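Local coordinates for cytochrome c-552/4 domain-containing protein (Ignicoccus hospitalis KIN4/I, PDB 4QO5) that binds eight c-type hemes in a membrane-associated assembly and probably passes electrons along them, at residues 18-21 with 22-25; 24-27 with 28-32. All coordinates share one frame; numbering follows the deposited sequence.

Contact 1: 18-21 with 22-25; sequences PQTK and TCLS. With HEC (heme c), chain B.
From P18 O to T22 N, Q19 O to C23 N, T20 O to L24 N and K21 O to S25 N, four successive i to i+4 backbone hydrogen bonds run through the first turns of helix 18-30, that from L24 N to T20 O being short at 2.8 Å and nearly straight. T22 adds a side-chain bond: its OG1 gives a hydrogen bond to P18 O at 3.3 Å, so this carbonyl is gripped twice, the amide and the hydroxyl approaching from opposite faces of its plane. The torsion that sets OG1 anti to the carbonyl carbon (chi1 -57°) turns it back along the helix, while CG2 faces the heme methyl CMC at 4.0 Å. With an alanine here, P18 O would probably keep the backbone amide alone in the first turn, and the heme methyl would lose its neighbour CG2. C23 carries the first thioether of a CxxCH motif; its SG is bonded to the vinyl-derived carbon CAB of the heme, the bond stretched to 2.7 Å in the model. One turn on from T20, L24 crosses it at a slant, CD1 lying 3.9 Å from T20 CG2. The hydroxyl of S25 reaches back to T22 O (2.8 Å from OG). T20 OG1 is hydrogen-bonded to E81 and to the amide of Y80, which fastens this turn to helix 79-83, whose C79 touches T20, C23 and L24. F99 of strand 99-101 packs on Q19 and T22, and V35 and W38 of helix 32-39 cover L24.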
loop_
_atom_site.group_PDB
_atom_site.type_symbol
_atom_site.label_atom_id
_atom_site.label_comp_id
_atom_site.label_asym_id
_atom_site.label_seq_id
_atom_site.Cartn_x
_atom_site.Cartn_y
_atom_site.Cartn_z
ATOM N N PRO A 18 7.788 -42.564 -17.815
ATOM C CA PRO A 18 9.226 -42.734 -18.062
ATOM C C PRO A 18 9.839 -41.462 -18.613
ATOM O O PRO A 18 10.988 -41.140 -18.290
ATOM C CB PRO A 18 9.279 -43.835 -19.121
ATOM C CG PRO A 18 8.008 -44.596 -18.946
ATOM C CD PRO A 18 6.978 -43.615 -18.450
ATOM N N GLN A 19 9.081 -40.738 -19.427
ATOM C CA GLN A 19 9.590 -39.498 -19.999
ATOM C C GLN A 19 9.850 -38.467 -18.920
ATOM O O GLN A 19 10.925 -37.875 -18.852
ATOM C CB GLN A 19 8.624 -38.931 -21.026
ATOM C CG GLN A 19 8.469 -39.807 -22.264
ATOM C CD GLN A 19 7.262 -40.731 -22.189
ATOM O OE1 GLN A 19 6.788 -41.084 -21.105
ATOM N NE2 GLN A 19 6.756 -41.128 -23.351
ATOM N N THR A 20 8.858 -38.268 -18.061
ATOM C CA THR A 20 8.983 -37.263 -17.020
ATOM C C THR A 20 10.123 -37.616 -16.069
ATOM O O THR A 20 10.834 -36.732 -15.609
ATOM C CB THR A 20 7.633 -37.008 -16.323
ATOM O OG1 THR A 20 6.823 -36.223 -17.206
ATOM C CG2 THR A 20 7.809 -36.213 -15.001
ATOM N N LYS A 21 10.332 -38.906 -15.816
ATOM C CA LYS A 21 11.440 -39.314 -14.962
ATOM C C LYS A 21 12.774 -38.846 -15.535
ATOM O O LYS A 21 13.675 -38.477 -14.795
ATOM C CB LYS A 21 11.471 -40.830 -14.746
ATOM C CG LYS A 21 10.393 -41.344 -13.799
ATOM C CD LYS A 21 10.614 -42.825 -13.484
ATOM C CE LYS A 21 9.904 -43.242 -12.203
ATOM N NZ LYS A 21 10.203 -44.663 -11.834
ATOM N N THR A 22 12.883 -38.851 -16.856
ATOM C CA THR A 22 14.079 -38.342 -17.509
ATOM C C THR A 22 14.218 -36.824 -17.337
ATOM O O THR A 22 15.302 -36.332 -16.992
ATOM C CB THR A 22 14.108 -38.734 -18.988
ATOM O OG1 THR A 22 14.021 -40.165 -19.095
ATOM C CG2 THR A 22 15.402 -38.266 -19.631
ATOM N N CYS A 23 13.134 -36.083 -17.547
ATOM C CA CYS A 23 13.168 -34.635 -17.316
ATOM C C CYS A 23 13.595 -34.331 -15.888
ATOM O O CYS A 23 14.428 -33.457 -15.653
ATOM C CB CYS A 23 11.806 -33.978 -17.506
ATOM S SG CYS A 23 10.720 -34.722 -18.727
ATOM N N LEU A 24 12.990 -35.032 -14.931
ATOM C CA LEU A 24 13.260 -34.752 -13.521
ATOM C C LEU A 24 14.695 -35.043 -13.152
ATOM O O LEU A 24 15.287 -34.328 -12.340
ATOM C CB LEU A 24 12.370 -35.595 -12.619
ATOM C CG LEU A 24 10.889 -35.234 -12.660
ATOM C CD1 LEU A 24 10.091 -36.255 -11.862
ATOM C CD2 LEU A 24 10.684 -33.821 -12.114
ATOM N N SER A 25 15.244 -36.115 -13.712
ATOM C CA SER A 25 16.585 -36.538 -13.318
ATOM C C SER A 25 17.594 -35.455 -13.650
ATOM O O SER A 25 18.631 -35.328 -12.993
ATOM C CB SER A 25 16.965 -37.872 -13.960
ATOM O OG SER A 25 17.139 -37.728 -15.358
HETATM FE FE HEC B . 14.917 -29.352 -20.083
HETATM C CHA HEC B . 15.434 -26.020 -20.693
HETATM C CHB HEC B . 11.575 -28.885 -20.065
HETATM C CHC HEC B . 14.498 -32.698 -20.338
HETATM C CHD HEC B . 18.191 -29.802 -19.279
HETATM N NA HEC B . 13.731 -27.729 -20.299
HETATM C C1A HEC B . 14.128 -26.475 -20.699
HETATM C C2A HEC B . 12.948 -25.730 -21.076
HETATM C C3A HEC B . 11.882 -26.519 -20.911
HETATM C C4A HEC B . 12.350 -27.794 -20.404
HETATM C CMA HEC B . 10.394 -26.166 -21.173
HETATM C CAA HEC B . 12.941 -24.281 -21.614
HETATM C CBA HEC B . 13.439 -24.375 -23.054
HETATM C CGA HEC B . 13.300 -23.075 -23.803
HETATM O O1A HEC B . 13.028 -22.010 -23.184
HETATM O O2A HEC B . 13.447 -23.113 -25.050
HETATM N NB HEC B . 13.338 -30.546 -20.103
HETATM C C1B HEC B . 12.015 -30.162 -20.211
HETATM C C2B HEC B . 11.211 -31.301 -20.520
HETATM C C3B HEC B . 12.061 -32.337 -20.649
HETATM C C4B HEC B . 13.387 -31.891 -20.344
HETATM C CMB HEC B . 9.675 -31.198 -20.728
HETATM C CAB HEC B . 11.873 -33.814 -21.033
HETATM C CBB HEC B . 10.711 -34.082 -22.012
HETATM N NC HEC B . 16.108 -30.961 -19.802
HETATM C C1C HEC B . 15.773 -32.262 -20.072
HETATM C C2C HEC B . 16.921 -33.109 -19.812
HETATM C C3C HEC B . 17.990 -32.287 -19.769
HETATM C C4C HEC B . 17.474 -30.934 -19.597
HETATM C CMC HEC B . 16.892 -34.566 -20.309
HETATM C CAC HEC B . 19.511 -32.634 -19.654
HETATM C CBC HEC B . 20.103 -33.825 -20.431
HETATM N ND HEC B . 16.551 -28.105 -19.997
HETATM C C1D HEC B . 17.815 -28.513 -19.578
HETATM C C2D HEC B . 18.675 -27.362 -19.502
HETATM C C3D HEC B . 17.822 -26.178 -19.954
HETATM C C4D HEC B . 16.517 -26.731 -20.238
HETATM C CMD HEC B . 20.162 -27.339 -19.072
HETATM C CAD HEC B . 18.247 -24.700 -20.051
HETATM C CBD HEC B . 18.512 -24.174 -18.646
HETATM C CGD HEC B . 18.942 -22.731 -18.700
HETATM O O1D HEC B . 19.441 -22.223 -17.662
HETATM O O2D HEC B . 18.794 -22.080 -19.768
#

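Contact 2: 24-27 with 28-32; sequences LSCH and ISVTP. With HEC (heme c), chain B.
H27 and T31 lie side by side, and H27 ND1 donates to T31 OG1 at 2.7 Å, with an N-H...O angle of 173° and the oxygen in the ring plane. That bond helps fix the rotation of the imidazole, whose other nitrogen, NE2, binds the heme iron at 2.2 Å; H96 supplies the second axial nitrogen. T31 OG1, set between its own backbone N and carbonyl carbon (chi1 59°), also makes a weak bond to H27 O, which accepts from T31 N at 2.9 Å. One ring face of H27 is covered by V30 CG2, a CH-pi contact offset toward the rim and 4.1 Å from the centroid. With C23, C26 and H27 form the CxxCH signature of c-type cytochromes: C26 SG is the second thioether, to heme CAC, stretched in the model. The carbonyl of C26 accepts three bonds: V30 N in its plane, S29 OG at 3.1 Å from C26 O and, from above that plane, S29 N, so three donors converge where helix 18-30 is ending. L24 O is taken by I28 N at 3.0 Å. C26 SG also lies 4.1 Å from V30 CG1. I28 packs on L6, Q7 and V10 of helix 6-11, and the second subunit closes in as well, N294 of that chain donating to S29 O and S408 of that chain packing on T31.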
loop_
_atom_site.group_PDB
_atom_site.type_symbol
_atom_site.label_atom_id
_atom_site.label_comp_id
_atom_site.label_asym_id
_atom_site.label_seq_id
_atom_site.Cartn_x
_atom_site.Cartn_y
_atom_site.Cartn_z
ATOM N N LEU A 24 12.990 -35.032 -14.931
ATOM C CA LEU A 24 13.260 -34.752 -13.521
ATOM C C LEU A 24 14.695 -35.043 -13.152
ATOM O O LEU A 24 15.287 -34.328 -12.340
ATOM C CB LEU A 24 12.370 -35.595 -12.619
ATOM C CG LEU A 24 10.889 -35.234 -12.660
ATOM C CD1 LEU A 24 10.091 -36.255 -11.862
ATOM C CD2 LEU A 24 10.684 -33.821 -12.114
ATOM N N SER A 25 15.244 -36.115 -13.712
ATOM C CA SER A 25 16.585 -36.538 -13.318
ATOM C C SER A 25 17.594 -35.455 -13.650
ATOM O O SER A 25 18.631 -35.328 -12.993
ATOM C CB SER A 25 16.965 -37.872 -13.960
ATOM O OG SER A 25 17.139 -37.728 -15.358
ATOM N N CYS A 26 17.281 -34.646 -14.655
ATOM C CA CYS A 26 18.164 -33.545 -14.988
ATOM C C CYS A 26 17.748 -32.214 -14.370
ATOM O O CYS A 26 18.583 -31.480 -13.829
ATOM C CB CYS A 26 18.294 -33.376 -16.483
ATOM S SG CYS A 26 19.646 -32.259 -16.806
ATOM N N HIS A 27 16.460 -31.908 -14.462
ATOM C CA HIS A 27 15.960 -30.622 -14.011
ATOM C C HIS A 27 16.036 -30.426 -12.507
ATOM O O HIS A 27 16.025 -29.295 -12.027
ATOM C CB HIS A 27 14.554 -30.361 -14.550
ATOM C CG HIS A 27 14.574 -29.649 -15.859
ATOM N ND1 HIS A 27 14.646 -28.278 -15.952
ATOM C CD2 HIS A 27 14.637 -30.119 -17.127
ATOM C CE1 HIS A 27 14.709 -27.926 -17.219
ATOM N NE2 HIS A 27 14.702 -29.023 -17.949
ATOM N N ILE A 28 16.151 -31.521 -11.766
ATOM C CA ILE A 28 16.290 -31.411 -10.316
ATOM C C ILE A 28 17.600 -30.684 -9.970
ATOM O O ILE A 28 17.688 -29.974 -8.964
ATOM C CB ILE A 28 16.203 -32.800 -9.640
ATOM C CG1 ILE A 28 15.965 -32.662 -8.135
ATOM C CG2 ILE A 28 17.442 -33.644 -9.931
ATOM C CD1 ILE A 28 15.688 -34.002 -7.463
ATOM N N SER A 29 18.607 -30.822 -10.825
ATOM C CA SER A 29 19.867 -30.122 -10.578
ATOM C C SER A 29 19.987 -28.801 -11.349
ATOM O O SER A 29 20.622 -27.868 -10.872
ATOM C CB SER A 29 21.071 -31.034 -10.849
ATOM O OG SER A 29 21.224 -31.296 -12.227
ATOM N N VAL A 30 19.386 -28.702 -12.531
ATOM C CA VAL A 30 19.581 -27.486 -13.329
ATOM C C VAL A 30 18.571 -26.385 -13.025
ATOM O O VAL A 30 18.896 -25.202 -13.107
ATOM C CB VAL A 30 19.701 -27.748 -14.866
ATOM C CG1 VAL A 30 20.858 -28.695 -15.146
ATOM C CG2 VAL A 30 18.434 -28.291 -15.431
ATOM N N THR A 31 17.355 -26.778 -12.669
ATOM C CA THR A 31 16.322 -25.833 -12.249
ATOM C C THR A 31 15.590 -26.356 -11.008
ATOM O O THR A 31 14.395 -26.678 -11.063
ATOM C CB THR A 31 15.283 -25.539 -13.357
ATOM O OG1 THR A 31 14.637 -26.754 -13.752
ATOM C CG2 THR A 31 15.924 -24.869 -14.578
ATOM N N PRO A 32 16.300 -26.413 -9.874
ATOM C CA PRO A 32 15.732 -27.006 -8.661
ATOM C C PRO A 32 14.456 -26.299 -8.210
ATOM O O PRO A 32 13.592 -26.950 -7.626
ATOM C CB PRO A 32 16.850 -26.838 -7.619
ATOM C CG PRO A 32 17.774 -25.773 -8.190
ATOM C CD PRO A 32 17.685 -25.951 -9.681
HETATM FE FE HEC B . 14.917 -29.352 -20.083
HETATM C CHA HEC B . 15.434 -26.020 -20.693
HETATM C CHB HEC B . 11.575 -28.885 -20.065
HETATM C CHC HEC B . 14.498 -32.698 -20.338
HETATM C CHD HEC B . 18.191 -29.802 -19.279
HETATM N NA HEC B . 13.731 -27.729 -20.299
HETATM C C1A HEC B . 14.128 -26.475 -20.699
HETATM C C2A HEC B . 12.948 -25.730 -21.076
HETATM C C3A HEC B . 11.882 -26.519 -20.911
HETATM C C4A HEC B . 12.350 -27.794 -20.404
HETATM C CMA HEC B . 10.394 -26.166 -21.173
HETATM C CAA HEC B . 12.941 -24.281 -21.614
HETATM C CBA HEC B . 13.439 -24.375 -23.054
HETATM C CGA HEC B . 13.300 -23.075 -23.803
HETATM O O1A HEC B . 13.028 -22.010 -23.184
HETATM O O2A HEC B . 13.447 -23.113 -25.050
HETATM N NB HEC B . 13.338 -30.546 -20.103
HETATM C C1B HEC B . 12.015 -30.162 -20.211
HETATM C C2B HEC B . 11.211 -31.301 -20.520
HETATM C C3B HEC B . 12.061 -32.337 -20.649
HETATM C C4B HEC B . 13.387 -31.891 -20.344
HETATM C CMB HEC B . 9.675 -31.198 -20.728
HETATM C CAB HEC B . 11.873 -33.814 -21.033
HETATM C CBB HEC B . 10.711 -34.082 -22.012
HETATM N NC HEC B . 16.108 -30.961 -19.802
HETATM C C1C HEC B . 15.773 -32.262 -20.072
HETATM C C2C HEC B . 16.921 -33.109 -19.812
HETATM C C3C HEC B . 17.990 -32.287 -19.769
HETATM C C4C HEC B . 17.474 -30.934 -19.597
HETATM C CMC HEC B . 16.892 -34.566 -20.309
HETATM C CAC HEC B . 19.511 -32.634 -19.654
HETATM C CBC HEC B . 20.103 -33.825 -20.431
HETATM N ND HEC B . 16.551 -28.105 -19.997
HETATM C C1D HEC B . 17.815 -28.513 -19.578
HETATM C C2D HEC B . 18.675 -27.362 -19.502
HETATM C C3D HEC B . 17.822 -26.178 -19.954
HETATM C C4D HEC B . 16.517 -26.731 -20.238
HETATM C CMD HEC B . 20.162 -27.339 -19.072
HETATM C CAD HEC B . 18.247 -24.700 -20.051
HETATM C CBD HEC B . 18.512 -24.174 -18.646
HETATM C CGD HEC B . 18.942 -22.731 -18.700
HETATM O O1D HEC B . 19.441 -22.223 -17.662
HETATM O O2D HEC B . 18.794 -22.080 -19.768
#

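Overall arrangement
Contacts 1 and 2 overlap on helix 18-30, sharing L24 and S25, and contact 2 runs past its end into the turn at T31 and the start of helix 32-39. Their centres are about 10 Å apart, and each fastens the same heme through one cysteine. Residues 18-25 form the more outward start, only partly buried, with P18, K21 and S25 exposed; apart from the thioether, their chemistry is chiefly helical backbone bonds plus threonine and serine hydroxyls. Residues 24-32 form the buried end, where the iron-bound imidazole dominates, with one threonine hydroxyl holding its second nitrogen. Contact 1 meets helix 79-83 and strand 99-101, whereas contact 2 leans on helix 6-11 and the second subunit. Helix 32-39 also packs on L24, common to both.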